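Local coordinates for heavy metal cation tricomponent efflux pump ZneA(CzcA-like) (Cupriavidus metallidurans, PDB 4K0J), which exports zinc ions from the cell in exchange for protons, as an inner-membrane RND-type pump of a tricomponent heavy-metal efflux system, at residues Y140-K145 / N309-D314; A540-D545 / M907-S912; Q709-V714 / R791-E796; L869-L874 / Q883-L888. All coordinates share one frame; numbering follows the deposited sequence.

Contact 1 (Y140-K145 / N309-D314); sequences YTLVSK and NILPKD
Ser144 and Asp314 meet just beyond Val143 of strand 135-143, near the loop that follows helix 292-310, and the firm part of the contact lies here. Ser144 OG, turned anti to its own backbone N (chi1 179°), faces two oxygens of one residue, 2.7 Å from Asp314 O and 3.0 Å from Asp314 OD2. Which of the two its single proton serves is not settled, and the same hydroxyl also takes the N-H of Arg147. Asp314 OD2 has a firm donor in Lys145 N, which gives it a nearly straight bond of 2.8 Å (168° at the hydrogen), arriving on the syn side of the carboxylate. This backbone bond holds the carboxylate in place with the hydroxyl close by, and Thr146 N adds a weak bond.

Outward the contact slackens. Lys145 crosses the aspartate at about a right angle and extends away over the surface, leaving its NZ 5.9 Å from Asp314 OD1, too far for a salt bridge. On the inner side the join is slight but buried: Leu142 CD1 touches Leu311 CD1 at 3.9 Å, and helix 149-164 adds Gln156 against Leu142 and Val160 against Leu311. Elements 135-143, 149-164 and 170-177, then after a long insertion 280-287, 292-310 and 316-319, give a beta-alpha-beta order twice over, consistent with the ferredoxin-like porter subdomains of RND pumps.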
loop_
_atom_site.group_PDB
_atom_site.type_symbol
_atom_site.label_atom_id
_atom_site.label_comp_id
_atom_site.label_asym_id
_atom_site.label_seq_id
_atom_site.Cartn_x
_atom_site.Cartn_y
_atom_site.Cartn_z
ATOM N N TYR C 140 -0.275 -5.692 -34.255
ATOM C CA TYR C 140 -0.973 -6.525 -35.226
ATOM C C TYR C 140 -1.930 -5.710 -36.075
ATOM O O TYR C 140 -2.201 -4.548 -35.787
ATOM C CB TYR C 140 -1.753 -7.645 -34.527
ATOM C CG TYR C 140 -3.018 -7.161 -33.861
ATOM C CD1 TYR C 140 -4.239 -7.203 -34.523
ATOM C CD2 TYR C 140 -2.990 -6.646 -32.582
ATOM C CE1 TYR C 140 -5.397 -6.753 -33.927
ATOM C CE2 TYR C 140 -4.145 -6.195 -31.972
ATOM C CZ TYR C 140 -5.344 -6.248 -32.651
ATOM O OH TYR C 140 -6.490 -5.791 -32.042
ATOM N N THR C 141 -2.460 -6.353 -37.108
ATOM C CA THR C 141 -3.426 -5.735 -37.998
ATOM C C THR C 141 -4.445 -6.787 -38.407
ATOM O O THR C 141 -4.105 -7.964 -38.575
ATOM C CB THR C 141 -2.734 -5.136 -39.241
ATOM O OG1 THR C 141 -1.879 -4.062 -38.830
ATOM C CG2 THR C 141 -3.744 -4.596 -40.224
ATOM N N LEU C 142 -5.701 -6.366 -38.514
ATOM C CA LEU C 142 -6.754 -7.202 -39.061
ATOM C C LEU C 142 -6.635 -7.250 -40.586
ATOM O O LEU C 142 -6.881 -6.246 -41.257
ATOM C CB LEU C 142 -8.132 -6.643 -38.678
ATOM C CG LEU C 142 -8.815 -7.074 -37.373
ATOM C CD1 LEU C 142 -8.912 -8.588 -37.290
ATOM C CD2 LEU C 142 -8.103 -6.516 -36.160
ATOM N N VAL C 143 -6.258 -8.402 -41.138
ATOM C CA VAL C 143 -6.257 -8.542 -42.593
ATOM C C VAL C 143 -7.469 -9.295 -43.127
ATOM O O VAL C 143 -8.046 -10.156 -42.451
ATOM C CB VAL C 143 -4.987 -9.219 -43.146
ATOM C CG1 VAL C 143 -3.762 -8.390 -42.825
ATOM C CG2 VAL C 143 -4.866 -10.634 -42.620
ATOM N N SER C 144 -7.833 -8.943 -44.355
ATOM C CA SER C 144 -8.917 -9.573 -45.085
ATOM C C SER C 144 -8.790 -9.169 -46.547
ATOM O O SER C 144 -8.096 -8.205 -46.872
ATOM C CB SER C 144 -10.269 -9.118 -44.542
ATOM O OG SER C 144 -11.325 -9.711 -45.276
ATOM N N LYS C 145 -9.454 -9.906 -47.428
ATOM C CA LYS C 145 -9.438 -9.579 -48.848
ATOM C C LYS C 145 -10.812 -9.092 -49.284
ATOM O O LYS C 145 -10.933 -8.317 -50.238
ATOM C CB LYS C 145 -9.011 -10.798 -49.674
ATOM C CG LYS C 145 -7.569 -11.230 -49.425
ATOM C CD LYS C 145 -7.130 -12.349 -50.360
ATOM C CE LYS C 145 -5.639 -12.635 -50.203
ATOM N NZ LYS C 145 -5.156 -13.703 -51.125
ATOM N N ASN C 309 -11.701 -19.754 -34.028
ATOM C CA ASN C 309 -13.096 -19.979 -33.668
ATOM C C ASN C 309 -14.005 -18.752 -33.644
ATOM O O ASN C 309 -15.205 -18.865 -33.887
ATOM C CB ASN C 309 -13.167 -20.689 -32.319
ATOM C CG ASN C 309 -12.071 -21.719 -32.152
ATOM O OD1 ASN C 309 -12.154 -22.822 -32.688
ATOM N ND2 ASN C 309 -11.034 -21.364 -31.404
ATOM N N ILE C 310 -13.451 -17.583 -33.350
ATOM C CA ILE C 310 -14.290 -16.399 -33.196
ATOM C C ILE C 310 -14.495 -15.592 -34.479
ATOM O O ILE C 310 -15.622 -15.471 -34.967
ATOM C CB ILE C 310 -13.771 -15.465 -32.096
ATOM C CG1 ILE C 310 -13.499 -16.260 -30.817
ATOM C CG2 ILE C 310 -14.771 -14.345 -31.850
ATOM C CD1 ILE C 310 -13.170 -15.406 -29.617
ATOM N N LEU C 311 -13.410 -15.034 -35.013
ATOM C CA LEU C 311 -13.486 -14.168 -36.187
ATOM C C LEU C 311 -14.112 -14.851 -37.402
ATOM O O LEU C 311 -14.033 -16.071 -37.540
ATOM C CB LEU C 311 -12.096 -13.645 -36.556
ATOM C CG LEU C 311 -11.425 -12.704 -35.554
ATOM C CD1 LEU C 311 -10.136 -12.143 -36.133
ATOM C CD2 LEU C 311 -12.368 -11.582 -35.143
ATOM N N PRO C 312 -14.755 -14.060 -38.280
ATOM C CA PRO C 312 -15.205 -14.584 -39.568
ATOM C C PRO C 312 -14.004 -15.074 -40.349
ATOM O O PRO C 312 -12.887 -14.608 -40.116
ATOM C CB PRO C 312 -15.792 -13.351 -40.258
ATOM C CG PRO C 312 -16.222 -12.474 -39.151
ATOM C CD PRO C 312 -15.194 -12.669 -38.074
ATOM N N LYS C 313 -14.226 -16.010 -41.259
ATOM C CA LYS C 313 -13.143 -16.515 -42.084
ATOM C C LYS C 313 -12.663 -15.414 -43.032
ATOM O O LYS C 313 -13.399 -14.463 -43.319
ATOM C CB LYS C 313 -13.591 -17.768 -42.837
ATOM C CG LYS C 313 -13.263 -19.081 -42.122
ATOM C CD LYS C 313 -13.615 -19.056 -40.633
ATOM C CE LYS C 313 -15.119 -19.117 -40.398
ATOM N NZ LYS C 313 -15.474 -19.098 -38.945
ATOM N N ASP C 314 -11.425 -15.546 -43.502
ATOM C CA ASP C 314 -10.741 -14.482 -44.244
ATOM C C ASP C 314 -10.780 -13.169 -43.479
ATOM O O ASP C 314 -10.957 -12.098 -44.051
ATOM C CB ASP C 314 -11.288 -14.303 -45.662
ATOM C CG ASP C 314 -10.368 -13.458 -46.535
ATOM O OD1 ASP C 314 -9.308 -13.973 -46.955
ATOM O OD2 ASP C 314 -10.701 -12.281 -46.789
#

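Contact 2 (A540-D545 / M907-S912); sequences ATIGRD and MTLNVS
Asp545 lies across Thr908 at about a right angle, the main side-chain meeting between the loop 540-545 and the turn that leads into helix 911-939. With CG set beside its backbone N (chi1 -71°), the aspartate comes up against both branches of the threonine. Its CB stands 3.5 Å from Thr908 OG1, and CG comes to 3.1 Å from that same oxygen. Of the two carboxylate oxygens, OD1 is 3.3 Å from Thr908 OG1, but the angle is too poor for a hydrogen bond, while OD2 turns to the methyl branch, 3.2 Å from Thr908 CG2. The carboxylate thus packs against the threonine without a proper polar bond to it. Thr908 OG1 itself accepts a weak bond from Asn910 ND2, and Asn910 OD1 caps a backbone N in the first turn of the following helix, so this N-cap residue ties the turn to the helix start.

Beside the aspartate the two backbones run close, with Gly543 O 2.9 Å from Leu909 N. At the other end Ile542 packs by its CD1 on the carbonyl oxygen Met907 O and by its CG2 on Leu909 CD2 at 4.3 Å.

The loop passes from helix 521-536 toward strand 554-560, presumably at the periplasmic edge of the membrane domain. Helix 891-905 supports both segments through Leu902 and His903, helix 986-997 backs Met907 and Asn910 through Thr991 and Pro988, and Asp818, just ahead of helix 820-830, adjoins Asp545 and Thr908.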
loop_
_atom_site.group_PDB
_atom_site.type_symbol
_atom_site.label_atom_id
_atom_site.label_comp_id
_atom_site.label_asym_id
_atom_site.label_seq_id
_atom_site.Cartn_x
_atom_site.Cartn_y
_atom_site.Cartn_z
ATOM N N ALA C 540 42.735 8.440 -22.977
ATOM C CA ALA C 540 42.454 9.868 -22.946
ATOM C C ALA C 540 41.972 10.317 -24.316
ATOM O O ALA C 540 41.421 11.407 -24.469
ATOM C CB ALA C 540 43.694 10.642 -22.541
ATOM N N THR C 541 42.184 9.462 -25.310
ATOM C CA THR C 541 41.791 9.755 -26.680
ATOM C C THR C 541 40.582 8.925 -27.096
ATOM O O THR C 541 39.979 9.176 -28.140
ATOM C CB THR C 541 42.944 9.484 -27.659
ATOM O OG1 THR C 541 43.336 8.109 -27.566
ATOM C CG2 THR C 541 44.137 10.371 -27.333
ATOM N N ILE C 542 40.234 7.937 -26.276
ATOM C CA ILE C 542 39.097 7.066 -26.562
ATOM C C ILE C 542 37.780 7.846 -26.545
ATOM O O ILE C 542 37.608 8.781 -25.761
ATOM C CB ILE C 542 39.027 5.867 -25.575
ATOM C CG1 ILE C 542 37.991 4.837 -26.034
ATOM C CG2 ILE C 542 38.709 6.334 -24.164
ATOM C CD1 ILE C 542 38.266 4.257 -27.400
ATOM N N GLY C 543 36.866 7.471 -27.435
ATOM C CA GLY C 543 35.545 8.068 -27.461
ATOM C C GLY C 543 34.702 7.551 -26.313
ATOM O O GLY C 543 34.941 6.456 -25.807
ATOM N N ARG C 544 33.714 8.336 -25.897
ATOM C CA ARG C 544 32.857 7.950 -24.782
ATOM C C ARG C 544 31.379 8.004 -25.159
ATOM O O ARG C 544 30.908 8.994 -25.717
ATOM C CB ARG C 544 33.128 8.844 -23.569
ATOM C CG ARG C 544 34.516 8.675 -22.964
ATOM C CD ARG C 544 34.811 9.761 -21.942
ATOM N NE ARG C 544 33.701 9.954 -21.013
ATOM C CZ ARG C 544 33.628 10.945 -20.127
ATOM N NH1 ARG C 544 34.605 11.839 -20.045
ATOM N NH2 ARG C 544 32.577 11.041 -19.324
ATOM N N ASP C 545 30.655 6.930 -24.854
ATOM C CA ASP C 545 29.215 6.869 -25.096
ATOM C C ASP C 545 28.463 6.702 -23.781
ATOM O O ASP C 545 28.859 7.250 -22.752
ATOM C CB ASP C 545 28.872 5.705 -26.034
ATOM C CG ASP C 545 29.328 5.946 -27.461
ATOM O OD1 ASP C 545 28.863 5.218 -28.364
ATOM O OD2 ASP C 545 30.144 6.866 -27.681
ATOM N N MET C 907 35.423 0.880 -31.237
ATOM C CA MET C 907 34.396 1.023 -30.212
ATOM C C MET C 907 34.613 2.273 -29.370
ATOM O O MET C 907 35.503 3.077 -29.647
ATOM C CB MET C 907 34.374 -0.209 -29.302
ATOM C CG MET C 907 34.008 -1.506 -30.007
ATOM S SD MET C 907 34.162 -2.949 -28.934
ATOM C CE MET C 907 33.096 -2.474 -27.577
ATOM N N THR C 908 33.793 2.424 -28.335
ATOM C CA THR C 908 33.895 3.557 -27.424
ATOM C C THR C 908 34.064 3.081 -25.985
ATOM O O THR C 908 34.496 1.955 -25.745
ATOM C CB THR C 908 32.652 4.452 -27.512
ATOM O OG1 THR C 908 31.489 3.688 -27.165
ATOM C CG2 THR C 908 32.493 4.994 -28.920
ATOM N N LEU C 909 33.719 3.940 -25.030
ATOM C CA LEU C 909 33.837 3.601 -23.615
ATOM C C LEU C 909 32.499 3.739 -22.896
ATOM O O LEU C 909 32.239 4.744 -22.232
ATOM C CB LEU C 909 34.881 4.485 -22.935
ATOM C CG LEU C 909 35.331 3.991 -21.564
ATOM C CD1 LEU C 909 35.987 2.633 -21.715
ATOM C CD2 LEU C 909 36.282 4.978 -20.917
ATOM N N ASN C 910 31.658 2.720 -23.028
ATOM C CA ASN C 910 30.320 2.736 -22.448
ATOM C C ASN C 910 30.287 2.112 -21.061
ATOM O O ASN C 910 31.271 1.518 -20.622
ATOM C CB ASN C 910 29.353 2.004 -23.372
ATOM C CG ASN C 910 30.017 0.858 -24.107
ATOM O OD1 ASN C 910 30.099 -0.258 -23.595
ATOM N ND2 ASN C 910 30.507 1.131 -25.310
ATOM N N VAL C 911 29.153 2.242 -20.376
ATOM C CA VAL C 911 28.997 1.674 -19.039
ATOM C C VAL C 911 29.197 0.157 -19.066
ATOM O O VAL C 911 29.674 -0.439 -18.097
ATOM C CB VAL C 911 27.624 2.041 -18.414
ATOM C CG1 VAL C 911 26.481 1.394 -19.177
ATOM C CG2 VAL C 911 27.579 1.647 -16.949
ATOM N N SER C 912 28.860 -0.454 -20.198
ATOM C CA SER C 912 29.039 -1.884 -20.406
ATOM C C SER C 912 30.513 -2.267 -20.338
ATOM O O SER C 912 30.900 -3.154 -19.579
ATOM C CB SER C 912 28.458 -2.282 -21.760
ATOM O OG SER C 912 28.514 -3.680 -21.952
#

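Contact 3 (Q709-V714 / R791-E796); sequences QVRIDV and RLAEGE
Strands 709-714 and 791-795 form an antiparallel beta ladder at the border of a sheet, Gln709 pairing with Ala793, Val710 with Leu792 and Arg711 with Arg791. Strand 707-714 is outermost within its own chain, yet the sheet goes on: residues Gln709 to Asp713 pair in parallel with a strand of the second subunit, whose Leu225, Arg228 and Val230 pack here. Such an intersubunit join is consistent with the docking region of RND trimers, where a long hairpin of one subunit inserts into the next.

Two hydrogen-bonded pairs, each closed by two bonds, hold the ladder. Ala793 N to Gln709 O (2.9 Å) is fairly straight at 165°, whereas the return bond from Gln709 N to Ala793 O is bent to 143°. The Arg711–Arg791 pair repeats this asymmetry, and the strand directions differ by 115°, a strongly twisted crossing rather than a flat pairing.

On one face the non-hydrogen-bonded pair contributes Val710 CB against Leu792 CD2 at 3.8 Å, both residues also lying on Pro766. The other face carries Gln709, Arg711, Arg791 and Ala793. There Gln709, its chain extended past CG, runs along the neighbouring strand until NE2 stands 3.7 Å from Gly795 CA. Arg711, which approaches Arg228 of the second subunit, has a countercharge that may ease that like-charge approach: its NE reaches Asp713 OD2 on the syn side of the carboxylate at 3.1 Å.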
loop_
_atom_site.group_PDB
_atom_site.type_symbol
_atom_site.label_atom_id
_atom_site.label_comp_id
_atom_site.label_asym_id
_atom_site.label_seq_id
_atom_site.Cartn_x
_atom_site.Cartn_y
_atom_site.Cartn_z
ATOM N N GLN C 709 -6.036 29.065 -38.313
ATOM C CA GLN C 709 -7.288 28.548 -37.803
ATOM C C GLN C 709 -8.341 29.535 -38.247
ATOM O O GLN C 709 -8.168 30.737 -38.082
ATOM C CB GLN C 709 -7.262 28.507 -36.279
ATOM C CG GLN C 709 -6.059 27.794 -35.691
ATOM C CD GLN C 709 -5.828 28.157 -34.240
ATOM O OE1 GLN C 709 -6.334 29.170 -33.757
ATOM N NE2 GLN C 709 -5.059 27.335 -33.537
ATOM N N VAL C 710 -9.422 29.047 -38.838
ATOM C CA VAL C 710 -10.551 29.920 -39.087
ATOM C C VAL C 710 -11.221 30.156 -37.733
ATOM O O VAL C 710 -11.812 29.251 -37.144
ATOM C CB VAL C 710 -11.503 29.352 -40.158
ATOM C CG1 VAL C 710 -11.572 27.838 -40.063
ATOM C CG2 VAL C 710 -12.882 29.977 -40.036
ATOM N N ARG C 711 -11.067 31.373 -37.226
ATOM C CA ARG C 711 -11.447 31.722 -35.866
ATOM C C ARG C 711 -12.692 32.594 -35.834
ATOM O O ARG C 711 -12.773 33.618 -36.520
ATOM C CB ARG C 711 -10.289 32.460 -35.203
ATOM C CG ARG C 711 -10.631 33.159 -33.910
ATOM C CD ARG C 711 -9.380 33.744 -33.290
ATOM N NE ARG C 711 -9.620 34.267 -31.950
ATOM C CZ ARG C 711 -8.655 34.605 -31.102
ATOM N NH1 ARG C 711 -7.382 34.466 -31.458
ATOM N NH2 ARG C 711 -8.960 35.077 -29.899
ATOM N N ILE C 712 -13.664 32.185 -35.027
ATOM C CA ILE C 712 -14.909 32.936 -34.891
ATOM C C ILE C 712 -15.030 33.586 -33.523
ATOM O O ILE C 712 -15.386 32.936 -32.555
ATOM C CB ILE C 712 -16.137 32.044 -35.132
ATOM C CG1 ILE C 712 -16.002 31.323 -36.476
ATOM C CG2 ILE C 712 -17.404 32.883 -35.076
ATOM C CD1 ILE C 712 -16.751 30.030 -36.560
ATOM N N ASP C 713 -14.714 34.873 -33.447
ATOM C CA ASP C 713 -14.929 35.614 -32.216
ATOM C C ASP C 713 -16.352 36.143 -32.265
ATOM O O ASP C 713 -16.928 36.253 -33.338
ATOM C CB ASP C 713 -13.920 36.754 -32.080
ATOM C CG ASP C 713 -12.484 36.258 -32.004
ATOM O OD1 ASP C 713 -11.747 36.373 -33.007
ATOM O OD2 ASP C 713 -12.092 35.744 -30.938
ATOM N N VAL C 714 -16.939 36.443 -31.113
ATOM C CA VAL C 714 -18.295 36.978 -31.107
ATOM C C VAL C 714 -18.313 38.463 -30.777
ATOM O O VAL C 714 -17.606 38.917 -29.872
ATOM C CB VAL C 714 -19.223 36.225 -30.134
ATOM C CG1 VAL C 714 -19.560 34.848 -30.679
ATOM C CG2 VAL C 714 -18.583 36.121 -28.761
ATOM N N ARG C 791 -12.825 34.927 -39.140
ATOM C CA ARG C 791 -11.631 35.279 -39.882
ATOM C C ARG C 791 -10.639 34.146 -39.906
ATOM O O ARG C 791 -10.960 33.024 -39.553
ATOM C CB ARG C 791 -10.970 36.510 -39.276
ATOM C CG ARG C 791 -10.649 36.381 -37.803
ATOM C CD ARG C 791 -9.517 37.321 -37.423
ATOM N NE ARG C 791 -8.221 36.779 -37.826
ATOM C CZ ARG C 791 -7.164 37.514 -38.154
ATOM N NH1 ARG C 791 -7.248 38.839 -38.143
ATOM N NH2 ARG C 791 -6.027 36.920 -38.502
ATOM N N LEU C 792 -9.424 34.459 -40.337
ATOM C CA LEU C 792 -8.359 33.477 -40.411
ATOM C C LEU C 792 -7.195 33.988 -39.590
ATOM O O LEU C 792 -6.545 34.960 -39.958
ATOM C CB LEU C 792 -7.934 33.271 -41.857
ATOM C CG LEU C 792 -7.966 31.837 -42.374
ATOM C CD1 LEU C 792 -7.248 30.928 -41.402
ATOM C CD2 LEU C 792 -9.396 31.379 -42.595
ATOM N N ALA C 793 -6.943 33.338 -38.463
ATOM C CA ALA C 793 -5.903 33.785 -37.553
ATOM C C ALA C 793 -4.963 32.653 -37.180
ATOM O O ALA C 793 -5.394 31.527 -36.951
ATOM C CB ALA C 793 -6.515 34.389 -36.317
ATOM N N GLU C 794 -3.675 32.968 -37.113
ATOM C CA GLU C 794 -2.651 31.986 -36.789
ATOM C C GLU C 794 -2.606 31.744 -35.284
ATOM O O GLU C 794 -2.569 32.691 -34.500
ATOM C CB GLU C 794 -1.294 32.462 -37.316
ATOM C CG GLU C 794 -0.099 31.689 -36.821
ATOM C CD GLU C 794 1.100 31.832 -37.743
ATOM O OE1 GLU C 794 2.239 31.919 -37.235
ATOM O OE2 GLU C 794 0.901 31.853 -38.980
ATOM N N GLY C 795 -2.636 30.476 -34.883
ATOM C CA GLY C 795 -2.566 30.116 -33.477
ATOM C C GLY C 795 -1.533 29.032 -33.241
ATOM O O GLY C 795 -1.073 28.410 -34.185
ATOM N N GLU C 796 -1.160 28.794 -31.991
ATOM C CA GLU C 796 -0.153 27.777 -31.705
ATOM C C GLU C 796 -0.734 26.368 -31.793
ATOM O O GLU C 796 -1.882 26.142 -31.435
ATOM C CB GLU C 796 0.499 28.018 -30.342
ATOM C CG GLU C 796 1.763 27.195 -30.113
ATOM C CD GLU C 796 2.897 27.579 -31.056
ATOM O OE1 GLU C 796 3.449 26.674 -31.725
ATOM O OE2 GLU C 796 3.235 28.783 -31.121
#

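Contact 4 (L869-L874 / Q883-L888); sequences LMFVLL and QPALIL
Pro884 O takes two backbone N-H groups, from Leu888 at 2.9 Å and more weakly from Ile887, and the turn so wound brings Pro884, Ile887 and Leu888 against helix 848-873. Between the two segments the chemistry is apolar. Phe871, its CG anti to the backbone N (chi1 -177°), swings its ring toward the second helix and is met from two directions. Pro884 lies over one face, its CG 4.0 Å from the ring centroid and 29° off the normal, a CH-pi contact, while its CB touches Phe871 CE2. Leu888 comes instead to the edge, near the ring plane, where its CD2 is 3.5 Å from Phe871 CD2.

Leu874 packs beside this pair. Its CD2 reaches Leu888 CD1 at 3.6 Å as the two leucines slide past each other in opposite directions, and the same methyl rests on Ile887 CB at 3.8 Å. Leu888 is thereby wedged between Phe871 and Leu874 by its two methyl branches.

The short helical segments run 130° apart with axes 9.7 Å from each other, where two successive predicted transmembrane spans meet, their linker partly unmodelled. Leu874 and Ile887 both touch Ile929 of helix 911-939, Leu873 and Leu874 meet Val442 of helix 433-447, and Leu886 packs on Leu1008 and Leu1011 of helix 1007-1015.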
loop_
_atom_site.group_PDB
_atom_site.type_symbol
_atom_site.label_atom_id
_atom_site.label_comp_id
_atom_site.label_asym_id
_atom_site.label_seq_id
_atom_site.Cartn_x
_atom_site.Cartn_y
_atom_site.Cartn_z
ATOM N N LEU C 869 38.657 -1.176 -0.053
ATOM C CA LEU C 869 38.499 -2.537 0.455
ATOM C C LEU C 869 39.517 -3.493 -0.160
ATOM O O LEU C 869 40.063 -4.357 0.528
ATOM C CB LEU C 869 37.081 -3.048 0.187
ATOM C CG LEU C 869 35.944 -2.267 0.846
ATOM C CD1 LEU C 869 34.595 -2.866 0.472
ATOM C CD2 LEU C 869 36.126 -2.238 2.355
ATOM N N MET C 870 39.762 -3.329 -1.458
ATOM C CA MET C 870 40.707 -4.170 -2.187
ATOM C C MET C 870 42.092 -4.120 -1.557
ATOM O O MET C 870 42.759 -5.142 -1.429
ATOM C CB MET C 870 40.781 -3.744 -3.654
ATOM C CG MET C 870 41.772 -4.533 -4.487
ATOM S SD MET C 870 41.763 -4.026 -6.218
ATOM C CE MET C 870 40.083 -4.437 -6.684
ATOM N N PHE C 871 42.514 -2.925 -1.161
ATOM C CA PHE C 871 43.780 -2.762 -0.462
ATOM C C PHE C 871 43.643 -3.304 0.952
ATOM O O PHE C 871 44.589 -3.867 1.504
ATOM C CB PHE C 871 44.184 -1.289 -0.425
ATOM C CG PHE C 871 45.523 -1.037 0.215
ATOM C CD1 PHE C 871 45.620 -0.779 1.573
ATOM C CD2 PHE C 871 46.680 -1.041 -0.546
ATOM C CE1 PHE C 871 46.848 -0.539 2.161
ATOM C CE2 PHE C 871 47.910 -0.798 0.037
ATOM C CZ PHE C 871 47.994 -0.550 1.391
ATOM N N VAL C 872 42.456 -3.134 1.529
ATOM C CA VAL C 872 42.185 -3.602 2.884
ATOM C C VAL C 872 42.247 -5.124 2.982
ATOM O O VAL C 872 42.870 -5.668 3.895
ATOM C CB VAL C 872 40.831 -3.084 3.402
ATOM C CG1 VAL C 872 40.337 -3.934 4.562
ATOM C CG2 VAL C 872 40.965 -1.635 3.835
ATOM N N LEU C 873 41.605 -5.808 2.041
ATOM C CA LEU C 873 41.703 -7.263 1.970
ATOM C C LEU C 873 43.146 -7.670 1.693
ATOM O O LEU C 873 43.666 -8.613 2.290
ATOM C CB LEU C 873 40.779 -7.817 0.886
ATOM C CG LEU C 873 39.284 -7.742 1.192
ATOM C CD1 LEU C 873 38.470 -8.289 0.034
ATOM C CD2 LEU C 873 38.973 -8.497 2.472
ATOM N N LEU C 874 43.793 -6.932 0.797
ATOM C CA LEU C 874 45.178 -7.198 0.439
ATOM C C LEU C 874 46.157 -6.723 1.502
ATOM O O LEU C 874 47.367 -6.780 1.301
ATOM C CB LEU C 874 45.519 -6.564 -0.909
ATOM C CG LEU C 874 45.605 -7.556 -2.069
ATOM C CD1 LEU C 874 44.420 -8.506 -2.045
ATOM C CD2 LEU C 874 45.685 -6.831 -3.404
ATOM N N GLN C 883 53.253 -2.334 0.540
ATOM C CA GLN C 883 53.334 -3.731 0.123
ATOM C C GLN C 883 52.137 -4.199 -0.714
ATOM O O GLN C 883 52.332 -4.800 -1.770
ATOM C CB GLN C 883 53.551 -4.654 1.324
ATOM C CG GLN C 883 54.818 -4.365 2.101
ATOM C CD GLN C 883 54.972 -5.268 3.304
ATOM O OE1 GLN C 883 54.025 -5.941 3.714
ATOM N NE2 GLN C 883 56.171 -5.290 3.878
ATOM N N PRO C 884 50.896 -3.939 -0.253
ATOM C CA PRO C 884 49.784 -4.372 -1.107
ATOM C C PRO C 884 49.676 -3.508 -2.355
ATOM O O PRO C 884 49.066 -3.929 -3.337
ATOM C CB PRO C 884 48.551 -4.157 -0.222
ATOM C CG PRO C 884 49.076 -4.022 1.168
ATOM C CD PRO C 884 50.411 -3.379 1.019
ATOM N N ALA C 885 50.262 -2.316 -2.307
ATOM C CA ALA C 885 50.253 -1.399 -3.443
ATOM C C ALA C 885 50.863 -2.063 -4.669
ATOM O O ALA C 885 50.425 -1.839 -5.799
ATOM C CB ALA C 885 51.006 -0.122 -3.096
ATOM N N LEU C 886 51.876 -2.890 -4.427
ATOM C CA LEU C 886 52.530 -3.664 -5.471
ATOM C C LEU C 886 51.501 -4.448 -6.277
ATOM O O LEU C 886 51.509 -4.421 -7.508
ATOM C CB LEU C 886 53.550 -4.619 -4.841
ATOM C CG LEU C 886 54.647 -5.239 -5.712
ATOM C CD1 LEU C 886 55.804 -5.689 -4.833
ATOM C CD2 LEU C 886 54.123 -6.408 -6.532
ATOM N N ILE C 887 50.613 -5.142 -5.576
ATOM C CA ILE C 887 49.603 -5.958 -6.233
ATOM C C ILE C 887 48.495 -5.085 -6.805
ATOM O O ILE C 887 47.942 -5.383 -7.864
ATOM C CB ILE C 887 48.993 -6.983 -5.264
ATOM C CG1 ILE C 887 50.076 -7.571 -4.357
ATOM C CG2 ILE C 887 48.264 -8.083 -6.035
ATOM C CD1 ILE C 887 49.569 -8.644 -3.420
ATOM N N LEU C 888 48.176 -4.006 -6.095
ATOM C CA LEU C 888 47.140 -3.073 -6.525
ATOM C C LEU C 888 47.459 -2.483 -7.892
ATOM O O LEU C 888 46.560 -2.243 -8.696
ATOM C CB LEU C 888 46.972 -1.944 -5.507
ATOM C CG LEU C 888 45.740 -2.005 -4.604
ATOM C CD1 LEU C 888 45.811 -3.198 -3.664
ATOM C CD2 LEU C 888 45.585 -0.708 -3.825
#

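The four contacts occupy separate places in the pump; the closest two, contacts 2 and 4, have centres about 28 Å apart. Both involve predicted transmembrane parts, and helix 911-939 links them: it begins within contact 2 and packs against contact 4. Their chemistry differs, however: contact 4 is a partly buried apolar interface, while contact 2, at the surface, mixes a carboxylate and a hydroxyl with apolar atoms. Contacts 1 and 3, both partly buried, belong to beta-rich regions. In contact 3 main-chain bonds join strands of one sheet, whereas contact 1 rests mainly on one aspartate, with a small leucine touch beside it, and of the two only contact 3 touches another subunit.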